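Local atomic coordinates of leucine aminopeptidase 2 (Saccharomyces cerevisiae, PDB entry 2XQ0), a protein that removes amino acids from the N-terminus of small peptides, preferring di- and tripeptides, as a zinc aminopeptidase with low epoxide hydrolase activity in vitro. Residues T402-K407 / P440-I445; D433-F438 / E444-V449; L396-E401 / P464-A469. All blocks are in the same frame, centred on the assembly; numbering follows the deposited sequence.

The three contacts lie on the same side of the chain's centre, all away from the zinc and bestatin site. Helix 388-403 is common to contacts 1 and 3: Phe398, a little over a turn before its end, meets the loop 464-469 in contact 3, and its C-terminal end meets residues 440-445 in contact 1. Contacts 1 and 2 are about 8 Å apart between centres and both use helix 443-447; contact 3 lies, again between centres, about 15 Å from contact 1 and about 19 Å from contact 2. Along the chain, contact 3 spans the other two, and contact 2 is the most local. Together they pack later segments, 440-449 and 464-469, round the C-terminal part of helix 388-403.

Contact 1: residues T402-K407 / P440-I445; sequences TILGGK and PEKKEI
Ile403 and Ile445 run alongside each other, pointing opposite ways, with CG1 of Ile403 lying 3.6 Å from CG2 of Ile445. The rotamer of Ile403 puts CG1 there: it stands between its own backbone N and carbonyl carbon (chi1 75°). Ile445 turns its CG2 away from its backbone N, and both of its methyls lie against the Ile403 carbonyl: CD1 comes to 3.3 Å from Ile403 O, and CG2 is close by. Ile445 thus offers two arms, CG2 and CD1, to one neighbour, while Ile403 answers with its longer CG1-CD1 branch. Helix 388-403 ends here in a Schellman motif, in which Gly405 takes a positive phi that would jam a CB against the preceding carbonyl O. Next to this turn, Leu404 sends CD2 to within 3.5 Å of Lys442 CD. The lysine suits a boundary position, since its methylenes serve as apolar packing while its amine reaches Glu409 in a salt bridge. Its nearly extended chain (chi3 161°) lays Lys442 CE 3.2 Å from Leu404 O, and a bend at the last torsion (chi4 78°) then turns NZ aside to Glu409. This carbonyl oxygen is buried by the contact and has no hydrogen-bond partner, with the lysine chain lying over it instead.

Contact 2: residues D433-F438 / E444-V449; sequences DTLYEF and EILDSV
Tyr436 and Leu446 carry the apolar part of this contact, in which helix 428-438 packs on the short helix 443-447, two helices consecutive in the chain and joined by a short connection. A CH-pi contact covers one face of the ring: Leu446 CD1 sits 4.0 Å over the centre of that face of Tyr436, only 6° from the ring normal. Farther along the ring, Leu446 CB approaches Tyr436 CZ at 3.6 Å. The other methyl of Leu446 has a different task, as its CD2 meets Leu435 CD2 at 3.7 Å. Leu435 can offer that branch because its CG is turned away from the backbone N (chi1 -176°). The forked side chain of Leu446 thus serves two neighbours of the facing helix at once, and Leu435 goes on to pack against Leu400 and Trp451.

The polar part begins where the ring ends. Tyr436 OH donates a hydrogen bond of 2.7 Å to Asp447 OD1, which it meets on the anti side and 35° out of the carboxylate plane. Asp447 OD2 is held by a salt bridge to Lys443, while Trp451 NE1 bonds to Leu446 O and weakly to Tyr436 OH. A phenylalanine in place of Tyr436 could still lie under Leu446, but would probably leave Asp447 OD1 without this donor and its carboxylate freer to turn. Tyrosine suits this buried place, since its ring packs on leucine and its hydroxyl finds a polar partner: it ties the longer helix to Asp447, a carboxylate whose negative charge is probably eased by lysine.

Contact 3: residues L396-E401 / P464-A469; sequences LLFHLE and PHFITA
Pro464 opens the loop's contact with Phe398 by bringing its CB to the edge of the phenylalanine ring, near the ring plane and 4.3 Å from Phe398 CE2. The same CB also lies 4.0 Å above the plane of the Phe466 ring, offset toward its rim, so Pro464 CB meets the edge of one ring and the face of the other, which themselves touch. A proline suits this position because its compact, rigid ring gives an apolar surface with no flexible tail. Two residues on, Phe466 provides the closest approach: its CE1 lies 3.7 Å from Phe398 CE2 and 4.0 Å from Phe398 CD2. The rings, with centroids 5.6 Å apart and planes at 45°, form an oblique pair. Phe398 extends toward the loop because its CG is opposite its own backbone N (chi1 -175°), whereas Phe466 places its CG beside its backbone N (chi1 -67°), and the two side chains pass in opposite directions. With no hydrogen bond across the contact, it rests on apolar surface alone, which flat aromatic rings supply well.

Beyond Phe466 the loop departs from this helix. Ile467 is fastened through its backbone N to His345 ND1, and Thr468 OG1 bonds to Asp472 OD1 of the following helix 469-484. The loop thus runs from helix 451-456 to helix 469-484 across two helices that come earlier in the chain: Pro464 and Phe466 both rest on Asn395 of helix 388-403, and on the other helix, 341-360, Pro464 touches Trp352 while Phe466 lies on Ala348 and Leu349.

Contact 1: residues T402-K407 / P440-I445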
loop_
_atom_site.group_PDB
_atom_site.type_symbol
_atom_site.label_atom_id
_atom_site.label_comp_id
_atom_site.label_asym_id
_atom_site.label_seq_id
_atom_site.Cartn_x
_atom_site.Cartn_y
_atom_site.Cartn_z
ATOM N N THR A 402 -13.142 -9.015 19.862
ATOM C CA THR A 402 -14.254 -8.732 20.768
ATOM C C THR A 402 -14.899 -9.990 21.347
ATOM O O THR A 402 -14.975 -10.161 22.572
ATOM C CB THR A 402 -15.349 -7.932 20.046
ATOM O OG1 THR A 402 -14.808 -6.698 19.568
ATOM C CG2 THR A 402 -16.507 -7.651 20.983
ATOM N N ILE A 403 -15.370 -10.870 20.472
ATOM C CA ILE A 403 -16.141 -12.025 20.918
ATOM C C ILE A 403 -15.292 -13.041 21.670
ATOM O O ILE A 403 -15.813 -13.856 22.430
ATOM C CB ILE A 403 -16.848 -12.726 19.749
ATOM C CG1 ILE A 403 -15.845 -13.525 18.913
ATOM C CG2 ILE A 403 -17.589 -11.713 18.895
ATOM C CD1 ILE A 403 -16.464 -14.136 17.669
ATOM N N LEU A 404 -13.983 -12.994 21.465
ATOM C CA LEU A 404 -13.087 -13.926 22.140
ATOM C C LEU A 404 -12.642 -13.442 23.517
ATOM O O LEU A 404 -11.937 -14.158 24.233
ATOM C CB LEU A 404 -11.866 -14.225 21.270
ATOM C CG LEU A 404 -12.153 -15.181 20.112
ATOM C CD1 LEU A 404 -11.158 -14.970 18.986
ATOM C CD2 LEU A 404 -12.145 -16.625 20.596
ATOM N N GLY A 405 -13.038 -12.228 23.884
ATOM C CA GLY A 405 -12.715 -11.710 25.206
ATOM C C GLY A 405 -11.807 -10.493 25.292
ATOM O O GLY A 405 -11.380 -10.110 26.382
ATOM N N GLY A 406 -11.488 -9.872 24.161
ATOM C CA GLY A 406 -10.739 -8.630 24.216
ATOM C C GLY A 406 -9.270 -8.789 23.890
ATOM O O GLY A 406 -8.802 -9.888 23.580
ATOM N N LYS A 407 -8.537 -7.682 23.948
ATOM C CA LYS A 407 -7.137 -7.667 23.520
ATOM C C LYS A 407 -6.309 -8.687 24.287
ATOM O O LYS A 407 -5.457 -9.376 23.711
ATOM C CB LYS A 407 -6.527 -6.271 23.691
ATOM C CG LYS A 407 -7.048 -5.246 22.703
ATOM C CD LYS A 407 -6.650 -3.832 23.092
ATOM C CE LYS A 407 -7.645 -3.242 24.083
ATOM N NZ LYS A 407 -7.110 -1.970 24.615
ATOM N N PRO A 440 -9.552 -24.179 21.952
ATOM C CA PRO A 440 -10.396 -25.360 22.189
ATOM C C PRO A 440 -11.569 -25.043 23.103
ATOM O O PRO A 440 -12.678 -25.524 22.870
ATOM C CB PRO A 440 -9.453 -26.337 22.890
ATOM C CG PRO A 440 -8.083 -25.899 22.508
ATOM C CD PRO A 440 -8.157 -24.406 22.366
ATOM N N GLU A 441 -11.326 -24.244 24.134
ATOM C CA GLU A 441 -12.368 -23.941 25.106
ATOM C C GLU A 441 -13.411 -22.987 24.544
ATOM O O GLU A 441 -14.489 -22.839 25.108
ATOM C CB GLU A 441 -11.767 -23.380 26.397
ATOM C CG GLU A 441 -10.989 -24.415 27.210
ATOM C CD GLU A 441 -10.778 -24.006 28.664
ATOM O OE1 GLU A 441 -11.671 -23.349 29.245
ATOM O OE2 GLU A 441 -9.721 -24.356 29.231
ATOM N N LYS A 442 -13.096 -22.344 23.424
ATOM C CA LYS A 442 -13.990 -21.328 22.870
ATOM C C LYS A 442 -14.628 -21.753 21.549
ATOM O O LYS A 442 -15.019 -20.916 20.735
ATOM C CB LYS A 442 -13.257 -19.984 22.718
ATOM C CG LYS A 442 -12.802 -19.377 24.039
ATOM C CD LYS A 442 -12.379 -17.919 23.872
ATOM C CE LYS A 442 -12.369 -17.178 25.207
ATOM N NZ LYS A 442 -11.166 -17.507 26.018
ATOM N N LYS A 443 -14.748 -23.060 21.350
ATOM C CA LYS A 443 -15.265 -23.596 20.095
ATOM C C LYS A 443 -16.677 -23.101 19.764
ATOM O O LYS A 443 -17.008 -22.876 18.601
ATOM C CB LYS A 443 -15.214 -25.123 20.116
ATOM C CG LYS A 443 -16.036 -25.797 19.037
ATOM C CD LYS A 443 -15.187 -26.163 17.838
ATOM C CE LYS A 443 -15.625 -27.514 17.276
ATOM N NZ LYS A 443 -17.081 -27.538 16.980
ATOM N N GLU A 444 -17.508 -22.929 20.781
ATOM C CA GLU A 444 -18.881 -22.508 20.545
ATOM C C GLU A 444 -18.948 -21.053 20.094
ATOM O O GLU A 444 -19.747 -20.710 19.227
ATOM C CB GLU A 444 -19.750 -22.745 21.788
ATOM C CG GLU A 444 -20.085 -24.214 22.030
ATOM C CD GLU A 444 -20.974 -24.423 23.249
ATOM O OE1 GLU A 444 -21.315 -23.419 23.911
ATOM O OE2 GLU A 444 -21.331 -25.587 23.548
ATOM N N ILE A 445 -18.109 -20.205 20.684
ATOM C CA ILE A 445 -18.004 -18.808 20.259
ATOM C C ILE A 445 -17.555 -18.685 18.805
ATOM O O ILE A 445 -18.055 -17.835 18.073
ATOM C CB ILE A 445 -17.052 -18.013 21.157
ATOM C CG1 ILE A 445 -17.675 -17.821 22.548
ATOM C CG2 ILE A 445 -16.692 -16.670 20.514
ATOM C CD1 ILE A 445 -17.014 -16.723 23.387
#

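Contact 2: residues D433-F438 / E444-V449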
loop_
_atom_site.group_PDB
_atom_site.type_symbol
_atom_site.label_atom_id
_atom_site.label_comp_id
_atom_site.label_asym_id
_atom_site.label_seq_id
_atom_site.Cartn_x
_atom_site.Cartn_y
_atom_site.Cartn_z
ATOM N N ASP A 433 -8.028 -22.909 10.659
ATOM C CA ASP A 433 -7.560 -24.069 11.421
ATOM C C ASP A 433 -6.771 -23.634 12.652
ATOM O O ASP A 433 -6.923 -24.195 13.724
ATOM C CB ASP A 433 -6.635 -24.949 10.576
ATOM C CG ASP A 433 -7.312 -25.506 9.353
ATOM O OD1 ASP A 433 -8.548 -25.585 9.350
ATOM O OD2 ASP A 433 -6.600 -25.880 8.400
ATOM N N THR A 434 -5.873 -22.678 12.472
ATOM C CA THR A 434 -5.020 -22.235 13.564
ATOM C C THR A 434 -5.848 -21.579 14.665
ATOM O O THR A 434 -5.601 -21.778 15.865
ATOM C CB THR A 434 -3.969 -21.238 13.065
ATOM O OG1 THR A 434 -3.184 -21.861 12.034
ATOM C CG2 THR A 434 -3.072 -20.801 14.226
ATOM N N LEU A 435 -6.827 -20.785 14.249
ATOM C CA LEU A 435 -7.691 -20.111 15.194
ATOM C C LEU A 435 -8.405 -21.181 16.007
ATOM O O LEU A 435 -8.446 -21.113 17.236
ATOM C CB LEU A 435 -8.667 -19.179 14.457
ATOM C CG LEU A 435 -9.625 -18.279 15.247
ATOM C CD1 LEU A 435 -8.883 -17.211 16.057
ATOM C CD2 LEU A 435 -10.605 -17.629 14.298
ATOM N N TYR A 436 -8.938 -22.194 15.326
ATOM C CA TYR A 436 -9.675 -23.253 16.019
ATOM C C TYR A 436 -8.784 -24.126 16.913
ATOM O O TYR A 436 -9.175 -24.473 18.016
ATOM C CB TYR A 436 -10.480 -24.117 15.043
ATOM C CG TYR A 436 -11.871 -23.591 14.747
ATOM C CD1 TYR A 436 -12.073 -22.559 13.835
ATOM C CD2 TYR A 436 -12.985 -24.133 15.378
ATOM C CE1 TYR A 436 -13.348 -22.087 13.561
ATOM C CE2 TYR A 436 -14.262 -23.664 15.118
ATOM C CZ TYR A 436 -14.438 -22.643 14.213
ATOM O OH TYR A 436 -15.708 -22.190 13.949
ATOM N N GLU A 437 -7.583 -24.462 16.454
ATOM C CA GLU A 437 -6.681 -25.247 17.292
ATOM C C GLU A 437 -6.283 -24.474 18.558
ATOM O O GLU A 437 -6.071 -25.067 19.620
ATOM C CB GLU A 437 -5.431 -25.669 16.516
ATOM C CG GLU A 437 -5.705 -26.522 15.291
ATOM C CD GLU A 437 -4.561 -26.481 14.285
ATOM O OE1 GLU A 437 -3.622 -25.671 14.472
ATOM O OE2 GLU A 437 -4.608 -27.254 13.302
ATOM N N PHE A 438 -6.193 -23.151 18.447
ATOM C CA PHE A 438 -5.712 -22.336 19.556
ATOM C C PHE A 438 -6.751 -22.147 20.672
ATOM O O PHE A 438 -6.397 -22.046 21.848
ATOM C CB PHE A 438 -5.200 -20.974 19.066
ATOM C CG PHE A 438 -4.461 -20.211 20.114
ATOM C CD1 PHE A 438 -3.149 -20.533 20.425
ATOM C CD2 PHE A 438 -5.081 -19.204 20.816
ATOM C CE1 PHE A 438 -2.458 -19.841 21.414
ATOM C CE2 PHE A 438 -4.400 -18.506 21.812
ATOM C CZ PHE A 438 -3.087 -18.831 22.108
ATOM N N GLU A 444 -17.508 -22.929 20.781
ATOM C CA GLU A 444 -18.881 -22.508 20.545
ATOM C C GLU A 444 -18.948 -21.053 20.094
ATOM O O GLU A 444 -19.747 -20.710 19.227
ATOM C CB GLU A 444 -19.750 -22.745 21.788
ATOM C CG GLU A 444 -20.085 -24.214 22.030
ATOM C CD GLU A 444 -20.974 -24.423 23.249
ATOM O OE1 GLU A 444 -21.315 -23.419 23.911
ATOM O OE2 GLU A 444 -21.331 -25.587 23.548
ATOM N N ILE A 445 -18.109 -20.205 20.684
ATOM C CA ILE A 445 -18.004 -18.808 20.259
ATOM C C ILE A 445 -17.555 -18.685 18.805
ATOM O O ILE A 445 -18.055 -17.835 18.073
ATOM C CB ILE A 445 -17.052 -18.013 21.157
ATOM C CG1 ILE A 445 -17.675 -17.821 22.548
ATOM C CG2 ILE A 445 -16.692 -16.670 20.514
ATOM C CD1 ILE A 445 -17.014 -16.723 23.387
ATOM N N LEU A 446 -16.629 -19.541 18.378
ATOM C CA LEU A 446 -16.111 -19.461 17.009
ATOM C C LEU A 446 -17.107 -20.028 16.010
ATOM O O LEU A 446 -17.174 -19.581 14.865
ATOM C CB LEU A 446 -14.762 -20.179 16.870
ATOM C CG LEU A 446 -13.538 -19.575 17.553
ATOM C CD1 LEU A 446 -12.364 -20.539 17.471
ATOM C CD2 LEU A 446 -13.170 -18.228 16.927
ATOM N N ASP A 447 -17.871 -21.026 16.445
ATOM C CA ASP A 447 -18.909 -21.620 15.601
ATOM C C ASP A 447 -20.118 -20.692 15.429
ATOM O O ASP A 447 -20.923 -20.873 14.519
ATOM C CB ASP A 447 -19.350 -22.989 16.145
ATOM C CG ASP A 447 -18.332 -24.095 15.863
ATOM O OD1 ASP A 447 -17.567 -23.986 14.875
ATOM O OD2 ASP A 447 -18.304 -25.082 16.630
ATOM N N SER A 448 -20.234 -19.688 16.292
ATOM C CA SER A 448 -21.299 -18.699 16.159
ATOM C C SER A 448 -20.963 -17.616 15.131
ATOM O O SER A 448 -21.851 -16.891 14.682
ATOM C CB SER A 448 -21.628 -18.059 17.507
ATOM O OG SER A 448 -20.816 -16.921 17.750
ATOM N N VAL A 449 -19.684 -17.495 14.771
ATOM C CA VAL A 449 -19.266 -16.541 13.744
ATOM C C VAL A 449 -19.852 -16.958 12.398
ATOM O O VAL A 449 -19.659 -18.090 11.963
ATOM C CB VAL A 449 -17.720 -16.488 13.606
ATOM C CG1 VAL A 449 -17.314 -15.651 12.390
ATOM C CG2 VAL A 449 -17.081 -15.938 14.870
#

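Contact 3: residues L396-E401 / P464-A469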
loop_
_atom_site.group_PDB
_atom_site.type_symbol
_atom_site.label_atom_id
_atom_site.label_comp_id
_atom_site.label_asym_id
_atom_site.label_seq_id
_atom_site.Cartn_x
_atom_site.Cartn_y
_atom_site.Cartn_z
ATOM N N LEU A 396 -13.276 -8.034 10.459
ATOM C CA LEU A 396 -13.402 -9.427 10.892
ATOM C C LEU A 396 -12.491 -9.677 12.092
ATOM O O LEU A 396 -12.896 -10.306 13.078
ATOM C CB LEU A 396 -13.078 -10.389 9.746
ATOM C CG LEU A 396 -12.924 -11.848 10.143
ATOM C CD1 LEU A 396 -14.157 -12.303 10.902
ATOM C CD2 LEU A 396 -12.678 -12.710 8.904
ATOM N N LEU A 397 -11.270 -9.147 12.044
ATOM C CA LEU A 397 -10.332 -9.357 13.167
ATOM C C LEU A 397 -10.751 -8.628 14.453
ATOM O O LEU A 397 -10.553 -9.133 15.563
ATOM C CB LEU A 397 -8.922 -8.940 12.763
ATOM C CG LEU A 397 -8.360 -9.790 11.620
ATOM C CD1 LEU A 397 -7.056 -9.218 11.113
ATOM C CD2 LEU A 397 -8.192 -11.227 12.090
ATOM N N PHE A 398 -11.288 -7.425 14.295
ATOM C CA PHE A 398 -11.801 -6.658 15.412
ATOM C C PHE A 398 -13.005 -7.379 16.067
ATOM O O PHE A 398 -13.176 -7.353 17.293
ATOM C CB PHE A 398 -12.187 -5.246 14.951
ATOM C CG PHE A 398 -12.612 -4.340 16.085
ATOM C CD1 PHE A 398 -11.683 -3.874 16.999
ATOM C CD2 PHE A 398 -13.942 -3.972 16.242
ATOM C CE1 PHE A 398 -12.071 -3.052 18.068
ATOM C CE2 PHE A 398 -14.334 -3.147 17.298
ATOM C CZ PHE A 398 -13.388 -2.690 18.212
ATOM N N HIS A 399 -13.834 -8.009 15.238
ATOM C CA HIS A 399 -14.967 -8.801 15.714
ATOM C C HIS A 399 -14.480 -9.989 16.541
ATOM O O HIS A 399 -14.986 -10.256 17.632
ATOM C CB HIS A 399 -15.797 -9.292 14.525
ATOM C CG HIS A 399 -16.988 -10.115 14.913
ATOM N ND1 HIS A 399 -18.003 -9.624 15.705
ATOM C CD2 HIS A 399 -17.323 -11.390 14.618
ATOM C CE1 HIS A 399 -18.911 -10.565 15.885
ATOM N NE2 HIS A 399 -18.525 -11.647 15.234
ATOM N N LEU A 400 -13.476 -10.684 16.017
ATOM C CA LEU A 400 -12.873 -11.825 16.687
ATOM C C LEU A 400 -12.235 -11.421 18.015
ATOM O O LEU A 400 -12.414 -12.095 19.025
ATOM C CB LEU A 400 -11.831 -12.474 15.772
ATOM C CG LEU A 400 -12.424 -13.226 14.573
ATOM C CD1 LEU A 400 -11.326 -13.842 13.693
ATOM C CD2 LEU A 400 -13.421 -14.295 15.019
ATOM N N GLU A 401 -11.467 -10.332 17.998
ATOM C CA GLU A 401 -10.925 -9.754 19.223
ATOM C C GLU A 401 -12.029 -9.610 20.270
ATOM O O GLU A 401 -11.871 -10.011 21.418
ATOM C CB GLU A 401 -10.323 -8.370 18.930
ATOM C CG GLU A 401 -9.763 -7.659 20.147
ATOM C CD GLU A 401 -9.423 -6.192 19.889
ATOM O OE1 GLU A 401 -8.605 -5.901 18.975
ATOM O OE2 GLU A 401 -9.960 -5.327 20.629
ATOM N N PRO A 464 -19.777 -2.373 13.590
ATOM C CA PRO A 464 -19.451 -2.420 15.016
ATOM C C PRO A 464 -19.815 -1.122 15.734
ATOM O O PRO A 464 -20.168 -0.138 15.089
ATOM C CB PRO A 464 -17.937 -2.620 15.017
ATOM C CG PRO A 464 -17.480 -2.027 13.712
ATOM C CD PRO A 464 -18.595 -2.182 12.723
ATOM N N HIS A 465 -19.713 -1.118 17.056
ATOM C CA HIS A 465 -20.031 0.072 17.838
ATOM C C HIS A 465 -18.760 0.792 18.257
ATOM O O HIS A 465 -18.290 0.640 19.386
ATOM C CB HIS A 465 -20.865 -0.300 19.065
ATOM C CG HIS A 465 -22.141 -1.010 18.728
ATOM N ND1 HIS A 465 -22.232 -2.384 18.656
ATOM C CD2 HIS A 465 -23.371 -0.536 18.420
ATOM C CE1 HIS A 465 -23.468 -2.726 18.336
ATOM N NE2 HIS A 465 -24.178 -1.622 18.186
ATOM N N PHE A 466 -18.213 1.581 17.340
ATOM C CA PHE A 466 -16.983 2.318 17.596
ATOM C C PHE A 466 -17.192 3.467 18.566
ATOM O O PHE A 466 -18.238 4.128 18.568
ATOM C CB PHE A 466 -16.384 2.849 16.299
ATOM C CG PHE A 466 -15.890 1.774 15.386
ATOM C CD1 PHE A 466 -15.053 0.780 15.866
ATOM C CD2 PHE A 466 -16.254 1.762 14.047
ATOM C CE1 PHE A 466 -14.600 -0.219 15.034
ATOM C CE2 PHE A 466 -15.798 0.775 13.207
ATOM C CZ PHE A 466 -14.964 -0.223 13.706
ATOM N N ILE A 467 -16.190 3.700 19.398
ATOM C CA ILE A 467 -16.181 4.883 20.263
ATOM C C ILE A 467 -16.096 6.103 19.348
ATOM O O ILE A 467 -15.167 6.225 18.544
ATOM C CB ILE A 467 -14.987 4.834 21.229
ATOM C CG1 ILE A 467 -15.113 3.617 22.161
ATOM C CG2 ILE A 467 -14.852 6.152 22.010
ATOM C CD1 ILE A 467 -13.819 3.274 22.875
ATOM N N THR A 468 -17.088 6.985 19.417
ATOM C CA THR A 468 -17.142 8.095 18.454
ATOM C C THR A 468 -16.678 9.407 19.053
ATOM O O THR A 468 -16.819 10.456 18.429
ATOM C CB THR A 468 -18.553 8.320 17.908
ATOM O OG1 THR A 468 -19.392 8.827 18.954
ATOM C CG2 THR A 468 -19.138 7.019 17.359
ATOM N N ALA A 469 -16.120 9.347 20.260
ATOM C CA ALA A 469 -15.685 10.547 20.974
ATOM C C ALA A 469 -14.922 11.578 20.123
ATOM O O ALA A 469 -15.285 12.746 20.107
ATOM C CB ALA A 469 -14.867 10.170 22.196
#